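Long-range contacts in cytochrome c2 (PDB 1CXC), which carries electrons on a covalently bound heme c to the photo-oxidised bacteriochlorophyll of the photosynthetic apparatus in a purple non-sulfur bacterium: residues K62-K67 with E89-A94; H75-V80 with A108-I113; Q81-F86 with G98-K103. One frame throughout, in Å; residues are numbered along the deposited sequence.

Contact 1: residues K62-K67 with E89-A94; sequences KEAGAK and EYTGDA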
# COMPACT_ATOMS: atom_id res chain seq x y z
N LYS A 62 7.07 -9.62 4.69
CA LYS A 62 7.51 -10.71 3.83
C LYS A 62 6.75 -11.99 4.18
O LYS A 62 6.26 -12.71 3.32
CB LYS A 62 9.00 -10.91 4.01
CG LYS A 62 9.86 -9.92 3.25
CD LYS A 62 11.33 -10.11 3.64
CE LYS A 62 12.16 -8.92 3.15
NZ LYS A 62 13.56 -9.06 3.50
N GLU A 63 6.59 -12.23 5.48
CA GLU A 63 5.87 -13.38 5.97
C GLU A 63 4.44 -13.41 5.45
O GLU A 63 3.87 -14.48 5.23
CB GLU A 63 5.86 -13.28 7.48
CG GLU A 63 5.46 -14.57 8.16
CD GLU A 63 5.37 -14.46 9.68
OE1 GLU A 63 6.15 -13.71 10.28
OE2 GLU A 63 4.59 -15.21 10.26
N ALA A 64 3.72 -12.31 5.65
CA ALA A 64 2.35 -12.23 5.17
C ALA A 64 2.25 -12.57 3.69
O ALA A 64 1.23 -13.10 3.25
CB ALA A 64 1.83 -10.82 5.37
N GLY A 65 3.13 -12.01 2.86
CA GLY A 65 3.09 -12.32 1.45
C GLY A 65 3.31 -13.82 1.25
O GLY A 65 2.74 -14.40 0.31
N ALA A 66 4.31 -14.41 1.93
CA ALA A 66 4.53 -15.87 1.81
C ALA A 66 3.27 -16.65 2.16
O ALA A 66 3.00 -17.70 1.60
CB ALA A 66 5.61 -16.35 2.77
N LYS A 67 2.51 -16.16 3.14
CA LYS A 67 1.27 -16.78 3.53
C LYS A 67 0.28 -16.71 2.38
O LYS A 67 -0.86 -17.09 2.55
CB LYS A 67 0.66 -16.04 4.71
CG LYS A 67 0.61 -16.84 6.00
CD LYS A 67 1.58 -16.29 7.03
CE LYS A 67 2.59 -17.35 7.45
NZ LYS A 67 3.82 -17.26 6.68
N GLU A 89 -2.36 -9.88 13.06
CA GLU A 89 -3.49 -10.77 12.93
C GLU A 89 -3.34 -11.68 11.74
O GLU A 89 -3.83 -12.80 11.76
CB GLU A 89 -4.78 -9.97 12.80
CG GLU A 89 -5.05 -9.09 14.01
CD GLU A 89 -6.27 -8.17 13.89
N TYR A 90 -3.04 -11.09 10.60
CA TYR A 90 -2.89 -11.86 9.39
C TYR A 90 -1.87 -12.97 9.54
O TYR A 90 -2.00 -14.03 8.92
CB TYR A 90 -2.47 -10.94 8.25
CG TYR A 90 -2.64 -11.61 6.91
CD1 TYR A 90 -3.87 -11.58 6.28
CD2 TYR A 90 -1.61 -12.36 6.38
CE1 TYR A 90 -4.08 -12.34 5.14
CE2 TYR A 90 -1.82 -13.11 5.25
CZ TYR A 90 -3.04 -13.09 4.64
OH TYR A 90 -3.23 -13.79 3.48
N THR A 91 -0.66 -12.55 9.85
CA THR A 91 0.47 -13.43 10.01
C THR A 91 0.27 -14.50 11.11
O THR A 91 0.78 -15.61 11.02
CB THR A 91 1.60 -12.46 10.32
OG1 THR A 91 2.54 -12.56 9.28
CG2 THR A 91 2.18 -12.63 11.68
N GLY A 92 -0.62 -14.25 12.08
CA GLY A 92 -0.80 -15.22 13.15
C GLY A 92 0.38 -15.22 14.12
O GLY A 92 0.36 -15.92 15.13
N ASP A 93 1.23 -14.21 14.03
CA ASP A 93 2.36 -14.12 14.93
C ASP A 93 2.24 -12.80 15.66
O ASP A 93 2.53 -11.74 15.11
CB ASP A 93 3.63 -14.15 14.11
CG ASP A 93 4.87 -13.69 14.84
OD1 ASP A 93 4.85 -13.66 16.07
OD2 ASP A 93 5.92 -13.74 14.23
N ALA A 94 2.08 -12.82 16.97
CA ALA A 94 1.88 -11.58 17.70
C ALA A 94 3.08 -10.68 17.76
O ALA A 94 3.02 -9.62 18.35
CB ALA A 94 1.47 -11.88 19.12

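Contact 2: residues H75-V80 with A108-I113; sequences HFVQYV and ADAHNI. With HEC (heme c), chain B.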
# COMPACT_ATOMS: atom_id res chain seq x y z
N HIS A 75 -8.23 -5.97 2.42
CA HIS A 75 -7.00 -6.08 3.19
C HIS A 75 -6.27 -4.74 3.20
O HIS A 75 -5.72 -4.35 4.22
CB HIS A 75 -6.07 -7.16 2.63
CG HIS A 75 -6.60 -8.57 2.88
ND1 HIS A 75 -7.48 -9.16 2.10
CD2 HIS A 75 -6.49 -9.33 4.02
CE1 HIS A 75 -7.91 -10.25 2.67
NE2 HIS A 75 -7.29 -10.35 3.83
N PHE A 76 -6.35 -4.00 2.11
CA PHE A 76 -5.70 -2.70 2.01
C PHE A 76 -6.35 -1.75 2.99
O PHE A 76 -5.64 -1.09 3.74
CB PHE A 76 -5.89 -2.17 0.58
CG PHE A 76 -5.41 -0.73 0.36
CD1 PHE A 76 -4.09 -0.48 0.03
CD2 PHE A 76 -6.32 0.34 0.50
CE1 PHE A 76 -3.67 0.84 -0.14
CE2 PHE A 76 -5.89 1.65 0.32
CZ PHE A 76 -4.57 1.88 -0.00
N VAL A 77 -7.68 -1.74 3.15
CA VAL A 77 -8.20 -0.74 4.07
C VAL A 77 -8.00 -1.09 5.52
O VAL A 77 -7.73 -0.20 6.32
CB VAL A 77 -9.65 -0.27 3.82
CG1 VAL A 77 -10.16 -0.60 2.44
CG2 VAL A 77 -10.58 -0.68 4.93
N GLN A 78 -7.75 -2.35 5.83
CA GLN A 78 -7.49 -2.69 7.21
C GLN A 78 -6.03 -2.36 7.48
O GLN A 78 -5.65 -1.87 8.52
CB GLN A 78 -7.67 -4.18 7.44
CG GLN A 78 -9.12 -4.63 7.45
CD GLN A 78 -9.24 -6.15 7.36
N TYR A 79 -5.17 -2.66 6.53
CA TYR A 79 -3.75 -2.43 6.71
C TYR A 79 -3.38 -0.97 6.89
O TYR A 79 -2.66 -0.65 7.83
CB TYR A 79 -3.00 -3.01 5.54
CG TYR A 79 -1.53 -2.62 5.53
CD1 TYR A 79 -0.67 -3.19 6.42
CD2 TYR A 79 -1.10 -1.68 4.60
CE1 TYR A 79 0.65 -2.81 6.42
CE2 TYR A 79 0.23 -1.31 4.59
CZ TYR A 79 1.09 -1.87 5.50
OH TYR A 79 2.42 -1.49 5.49
N VAL A 80 -3.79 -0.08 5.98
CA VAL A 80 -3.42 1.33 6.11
C VAL A 80 -3.91 1.96 7.40
O VAL A 80 -3.37 2.97 7.83
CB VAL A 80 -3.90 2.19 4.91
CG1 VAL A 80 -3.30 1.64 3.62
CG2 VAL A 80 -5.42 2.27 4.84
N ALA A 108 -13.05 6.18 5.15
CA ALA A 108 -13.46 6.73 3.87
C ALA A 108 -12.26 7.07 3.02
O ALA A 108 -12.26 6.88 1.81
CB ALA A 108 -14.26 8.00 4.09
N ASP A 109 -11.23 7.68 3.60
CA ASP A 109 -10.06 8.00 2.81
C ASP A 109 -9.40 6.72 2.31
O ASP A 109 -8.88 6.67 1.20
CB ASP A 109 -9.05 8.75 3.66
CG ASP A 109 -9.36 10.23 3.81
OD1 ASP A 109 -10.50 10.59 3.56
OD2 ASP A 109 -8.63 10.89 4.56
N ALA A 110 -9.41 5.64 3.11
CA ALA A 110 -8.81 4.37 2.69
C ALA A 110 -9.52 3.81 1.48
O ALA A 110 -8.86 3.40 0.52
CB ALA A 110 -8.94 3.35 3.79
N HIS A 111 -10.85 3.84 1.46
CA HIS A 111 -11.58 3.37 0.31
C HIS A 111 -11.37 4.29 -0.89
O HIS A 111 -11.35 3.83 -2.02
CB HIS A 111 -13.07 3.31 0.63
CG HIS A 111 -13.44 2.16 1.53
ND1 HIS A 111 -13.41 0.90 1.12
CD2 HIS A 111 -13.85 2.23 2.83
CE1 HIS A 111 -13.77 0.19 2.14
NE2 HIS A 111 -14.05 0.98 3.16
N ASN A 112 -11.33 5.62 -0.70
CA ASN A 112 -11.12 6.54 -1.82
C ASN A 112 -9.76 6.34 -2.46
O ASN A 112 -9.60 6.40 -3.68
CB ASN A 112 -11.25 7.99 -1.37
CG ASN A 112 -12.66 8.35 -0.94
OD1 ASN A 112 -12.87 9.30 -0.17
ND2 ASN A 112 -13.68 7.58 -1.37
N ILE A 113 -8.74 6.17 -1.64
CA ILE A 113 -7.41 5.94 -2.14
C ILE A 113 -7.34 4.61 -2.88
O ILE A 113 -6.78 4.54 -3.97
CB ILE A 113 -6.41 5.97 -0.97
CG1 ILE A 113 -6.20 7.39 -0.45
CG2 ILE A 113 -5.09 5.36 -1.41
CD1 ILE A 113 -5.33 7.44 0.81
FE HEC B . 3.07 2.78 3.17
CHA HEC B . 4.26 -0.35 2.69
CHB HEC B . 0.27 2.01 1.40
CHC HEC B . 1.80 5.90 3.81
CHD HEC B . 6.01 3.69 4.67
NA HEC B . 2.38 1.16 2.27
C1A HEC B . 3.01 -0.07 2.18
C2A HEC B . 2.17 -1.02 1.46
C3A HEC B . 1.04 -0.37 1.12
C4A HEC B . 1.19 0.99 1.60
CMA HEC B . -0.19 -1.01 0.48
CAA HEC B . 2.53 -2.45 1.08
CBA HEC B . 2.99 -2.51 -0.37
CGA HEC B . 3.71 -3.78 -0.78
O1A HEC B . 4.67 -3.68 -1.52
O2A HEC B . 3.42 -4.83 -0.22
NB HEC B . 1.40 3.73 2.73
C1B HEC B . 0.37 3.29 1.91
C2B HEC B . -0.63 4.32 1.73
C3B HEC B . -0.26 5.40 2.47
C4B HEC B . 1.02 5.03 3.07
CMB HEC B . -1.89 4.19 0.86
CAB HEC B . -1.00 6.60 2.67
CBB HEC B . -2.30 6.62 3.35
NC HEC B . 3.75 4.41 4.09
C1C HEC B . 3.07 5.61 4.27
C2C HEC B . 3.93 6.59 4.90
C3C HEC B . 5.11 5.98 5.14
C4C HEC B . 5.00 4.63 4.62
CMC HEC B . 3.64 8.08 5.04
CAC HEC B . 6.24 6.53 5.73
CBC HEC B . 6.23 7.15 7.05
ND HEC B . 4.76 1.88 3.57
C1D HEC B . 5.90 2.39 4.19
C2D HEC B . 6.91 1.37 4.37
C3D HEC B . 6.40 0.22 3.87
C4D HEC B . 5.08 0.55 3.35
CMD HEC B . 8.28 1.55 5.02
CAD HEC B . 6.95 -1.17 4.11
CBD HEC B . 6.17 -1.90 5.21
CGD HEC B . 6.94 -3.04 5.89
O1D HEC B . 6.49 -3.50 6.93
O2D HEC B . 7.74 -3.68 5.23

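Contact 3: residues Q81-F86 with G98-K103; sequences QDPTKF and GKMTFK. With HEC (heme c), chain B.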
# COMPACT_ATOMS: atom_id res chain seq x y z
N GLN A 81 -5.01 1.46 8.01
CA GLN A 81 -5.48 2.03 9.25
C GLN A 81 -4.61 1.69 10.44
O GLN A 81 -4.59 2.40 11.44
CB GLN A 81 -6.91 1.59 9.49
CG GLN A 81 -7.84 2.26 8.50
CD GLN A 81 -9.30 1.92 8.77
OE1 GLN A 81 -9.89 2.42 9.73
NE2 GLN A 81 -9.91 1.02 7.99
N ASP A 82 -3.94 0.55 10.43
CA ASP A 82 -3.02 0.20 11.50
C ASP A 82 -2.14 -0.93 11.00
O ASP A 82 -2.51 -2.10 11.08
CB ASP A 82 -3.74 -0.26 12.77
CG ASP A 82 -2.84 -0.31 14.00
OD1 ASP A 82 -1.68 -0.73 13.88
OD2 ASP A 82 -3.36 -0.13 15.10
N PRO A 83 -0.98 -0.61 10.45
CA PRO A 83 -0.18 -1.60 9.77
C PRO A 83 0.39 -2.68 10.67
O PRO A 83 0.31 -3.85 10.31
CB PRO A 83 0.92 -0.81 9.10
CG PRO A 83 0.44 0.63 9.02
CD PRO A 83 -0.66 0.77 10.04
N THR A 84 0.68 -2.38 11.92
CA THR A 84 1.27 -3.39 12.77
C THR A 84 0.22 -4.33 13.32
O THR A 84 0.40 -5.54 13.31
CB THR A 84 2.06 -2.73 13.89
OG1 THR A 84 3.24 -2.27 13.27
CG2 THR A 84 2.44 -3.71 14.97
N LYS A 85 -0.97 -3.82 13.58
CA LYS A 85 -2.01 -4.69 14.08
C LYS A 85 -2.41 -5.63 12.96
O LYS A 85 -2.76 -6.79 13.19
CB LYS A 85 -3.21 -3.85 14.51
CG LYS A 85 -4.37 -4.67 15.06
CD LYS A 85 -5.45 -3.74 15.62
CE LYS A 85 -6.81 -4.07 15.03
N PHE A 86 -2.62 -5.06 11.77
CA PHE A 86 -3.00 -5.87 10.63
C PHE A 86 -2.02 -7.01 10.43
O PHE A 86 -2.44 -8.14 10.24
CB PHE A 86 -3.02 -5.04 9.36
CG PHE A 86 -3.25 -5.89 8.13
CD1 PHE A 86 -4.54 -6.20 7.74
CD2 PHE A 86 -2.18 -6.37 7.41
CE1 PHE A 86 -4.75 -7.00 6.64
CE2 PHE A 86 -2.39 -7.16 6.31
CZ PHE A 86 -3.68 -7.47 5.92
N GLY A 98 5.28 -3.88 11.63
CA GLY A 98 5.39 -3.28 10.32
C GLY A 98 6.39 -2.12 10.34
O GLY A 98 6.79 -1.65 11.41
N LYS A 99 7.07 -1.88 9.24
CA LYS A 99 8.01 -0.76 9.19
C LYS A 99 7.28 0.54 8.88
O LYS A 99 7.91 1.58 8.80
CB LYS A 99 9.04 -0.99 8.09
CG LYS A 99 9.89 -2.23 8.28
CD LYS A 99 11.17 -1.85 8.97
CE LYS A 99 12.29 -1.77 7.95
NZ LYS A 99 12.08 -0.67 7.01
N MET A 100 6.04 0.46 8.36
CA MET A 100 5.27 1.64 8.01
C MET A 100 4.73 2.25 9.26
O MET A 100 3.80 1.72 9.85
CB MET A 100 4.11 1.26 7.08
CG MET A 100 3.16 2.38 6.66
SD MET A 100 2.17 1.97 5.19
CE MET A 100 0.68 2.79 5.61
N THR A 101 5.19 3.45 9.60
CA THR A 101 4.73 4.05 10.84
C THR A 101 3.63 5.09 10.68
O THR A 101 3.04 5.47 11.68
CB THR A 101 5.90 4.65 11.60
OG1 THR A 101 6.48 5.59 10.73
CG2 THR A 101 6.94 3.60 11.95
N PHE A 102 2.96 5.08 9.54
CA PHE A 102 1.87 6.02 9.33
C PHE A 102 0.54 5.30 9.42
O PHE A 102 0.50 4.12 9.14
CB PHE A 102 1.98 6.64 7.94
CG PHE A 102 0.79 7.52 7.53
CD1 PHE A 102 0.77 8.86 7.86
CD2 PHE A 102 -0.27 6.99 6.82
CE1 PHE A 102 -0.28 9.68 7.46
CE2 PHE A 102 -1.33 7.80 6.44
CZ PHE A 102 -1.33 9.14 6.75
N LYS A 103 -0.42 5.86 10.16
CA LYS A 103 -1.74 5.27 10.24
C LYS A 103 -2.76 6.24 9.63
O LYS A 103 -2.91 7.37 10.13
CB LYS A 103 -2.17 5.03 11.68
CG LYS A 103 -1.37 3.96 12.39
CD LYS A 103 -1.90 3.83 13.80
CE LYS A 103 -1.10 2.79 14.57
NZ LYS A 103 -1.63 2.65 15.91
FE HEC B . 3.07 2.78 3.17
CHA HEC B . 4.26 -0.35 2.69
CHB HEC B . 0.27 2.01 1.40
CHC HEC B . 1.80 5.90 3.81
CHD HEC B . 6.01 3.69 4.67
NA HEC B . 2.38 1.16 2.27
C1A HEC B . 3.01 -0.07 2.18
C2A HEC B . 2.17 -1.02 1.46
C3A HEC B . 1.04 -0.37 1.12
C4A HEC B . 1.19 0.99 1.60
CMA HEC B . -0.19 -1.01 0.48
CAA HEC B . 2.53 -2.45 1.08
CBA HEC B . 2.99 -2.51 -0.37
CGA HEC B . 3.71 -3.78 -0.78
O1A HEC B . 4.67 -3.68 -1.52
O2A HEC B . 3.42 -4.83 -0.22
NB HEC B . 1.40 3.73 2.73
C1B HEC B . 0.37 3.29 1.91
C2B HEC B . -0.63 4.32 1.73
C3B HEC B . -0.26 5.40 2.47
C4B HEC B . 1.02 5.03 3.07
CMB HEC B . -1.89 4.19 0.86
CAB HEC B . -1.00 6.60 2.67
CBB HEC B . -2.30 6.62 3.35
NC HEC B . 3.75 4.41 4.09
C1C HEC B . 3.07 5.61 4.27
C2C HEC B . 3.93 6.59 4.90
C3C HEC B . 5.11 5.98 5.14
C4C HEC B . 5.00 4.63 4.62
CMC HEC B . 3.64 8.08 5.04
CAC HEC B . 6.24 6.53 5.73
CBC HEC B . 6.23 7.15 7.05
ND HEC B . 4.76 1.88 3.57
C1D HEC B . 5.90 2.39 4.19
C2D HEC B . 6.91 1.37 4.37
C3D HEC B . 6.40 0.22 3.87
C4D HEC B . 5.08 0.55 3.35
CMD HEC B . 8.28 1.55 5.02
CAD HEC B . 6.95 -1.17 4.11
CBD HEC B . 6.17 -1.90 5.21
CGD HEC B . 6.94 -3.04 5.89
O1D HEC B . 6.49 -3.50 6.93
O2D HEC B . 7.74 -3.68 5.23

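Contact 1: residues K62-K67 with E89-A94
Glu63 and Thr91 meet with their side chains crossing at about a right angle. CG of Glu63 stands anti to the backbone N (chi1 -165°) and the rest of the chain runs on extended, which carries the carboxylate across to helix 83-91, where CD comes to 3.4 Å from OG1 of Thr91. The nearby OE2 of Glu63 also lies against the methyl CG2 of Thr91, 3.8 Å away. Threonine is short enough to let the carboxylate lie against both its branches. Beside this pair Ala64 touches Tyr90. Its CB is 3.9 Å from CD2 of the Tyr90 ring, which so short a side chain allows to come close, and its backbone O approaches CE2 obliquely. Lys67 CB touches the ring's edge, close to its plane. The contact thus joins the C-terminal parts of helix 59-66 and helix 83-91, two helices of the cytochrome c fold, away from the iron; Leu69, in the loop after helix 59-66, touches both Ala64 and Tyr90. Lys67 folds back toward helix 59-66: bends at chi2, chi3 and chi4 bring NZ into a 3.1 Å hydrogen bond with O of Glu63, which also accepts from Lys67 N on the opposite face of its plane. Gly92 takes a positive phi (73°) that suits glycine, and beyond it OD2 of Asp93 lies 4.0 Å from OE1 of Glu63, a probably unfavourable pairing of like charges; OD1 of Asp93 is held by Lys95 N.

Contact 2: residues H75-V80 with A108-I113
Ala110 presents a single methyl to helix 73-81, and two valines close round it: CB of Val77 lies 3.7 Å away from Ala110 CB, and CG2 of Val80 comes almost as near. So small a knob lets the axes of the two short segments approach to 9.2 Å while crossing at 133°. Beside this methyl the Phe76 ring is wedged between the helices and the heme, sent there by a CG anti to the backbone N (chi1 173°). Its edge meets the Ala110 carbonyl, Phe76 CE2 lying 3.5 Å from Ala110 O, while CZ touches the Ile113 branch CG2 at 3.8 Å and heme methyl CMB at 3.6 Å. Val80 CG1 packs over one face of the ring, toward its rim. An alanine in place of Phe76 would probably open a gap between helix 73-81 and the pair formed by Ile113 CG2 and CMB, and leave Val80 CG1 without the ring face it rests on. The imidazole of His111, its ND1 held by Glu73, comes back toward Val77, whose CG1 lies over its face in a CH-pi contact. Small and branched apolar residues suit the seam, while the flat rings of Phe76 and Tyr79 extend it to the heme. Helix 73-81 packed against the C-terminal helix 107-120 forms one wall of the heme pocket of a cytochrome c.

Contact 3: residues Q81-F86 with G98-K103
Pro83 fills the tight centre of this contact, its ring pressed against the backbone of the loop that carries the iron ligand. Pro83 CG lies 3.5 Å from O of Phe102 and 3.6 Å from O of Met100, and it also meets Met100 CG at 4.0 Å. A proline fits the first turn of helix 83-91, where no backbone N-H is needed, and its compact ring can lie close to the loop. The carbonyl of Phe102 is buried here without a polar partner. Next to it, OG1 of Thr84 accepts a nearly straight bond from Gly98 N, 3.1 Å long with an angle of 163° at the hydrogen. Gly98 suits the spot because a side chain there would point into Thr84 and Pro83.

Toward solvent the contact loosens. Lys103 runs fully extended beside Asp82, the two side chains pointing the same way, and NZ of Lys103 reaches OD2 of Asp82 only at 3.4 Å, a weak hydrogen bond within a salt bridge. The methylenes of Lys103 lie along the carbonyl O of Gln81. Asp82 is also the N-cap of helix 83-91: OD1 accepts from Lys85 N, which approaches from above the carboxylate plane.

The other side of the loop faces the heme. Lys99 N donates to propionate O1D at 2.9 Å, Phe102 lies against the vinyl-derived carbon CBB, and Met100, with CG anti to its own N (chi1 178°), sends SD to the iron, 2.4 Å away. With His19 as the second axial ligand, this is the methionine loop of a class I cytochrome c, backed by the start of helix 83-91.

Overall arrangement
Contact 2 is the buried one, mainly apolar and with no hydrogen bond between its segments, while contacts 1 and 3 are only partly buried and mix apolar patches with charged groups near the surface. Contacts 1 and 3 share helix 83-91, using its C-terminal and N-terminal ends respectively; contact 3 is nested within the chain loop that contact 2 closes. Both of these touch the heme, contact 2 by apolar and aromatic packing, contact 3 by the axial sulfur, a hydrogen bond to a propionate and Phe102. They meet where Tyr79 OH lies 3.5 Å from Met100 SD and where Phe86 packs on His75, Gln78 and Tyr79. Contact 1, away from the iron, reaches contact 2 by packing of Tyr90 on His75.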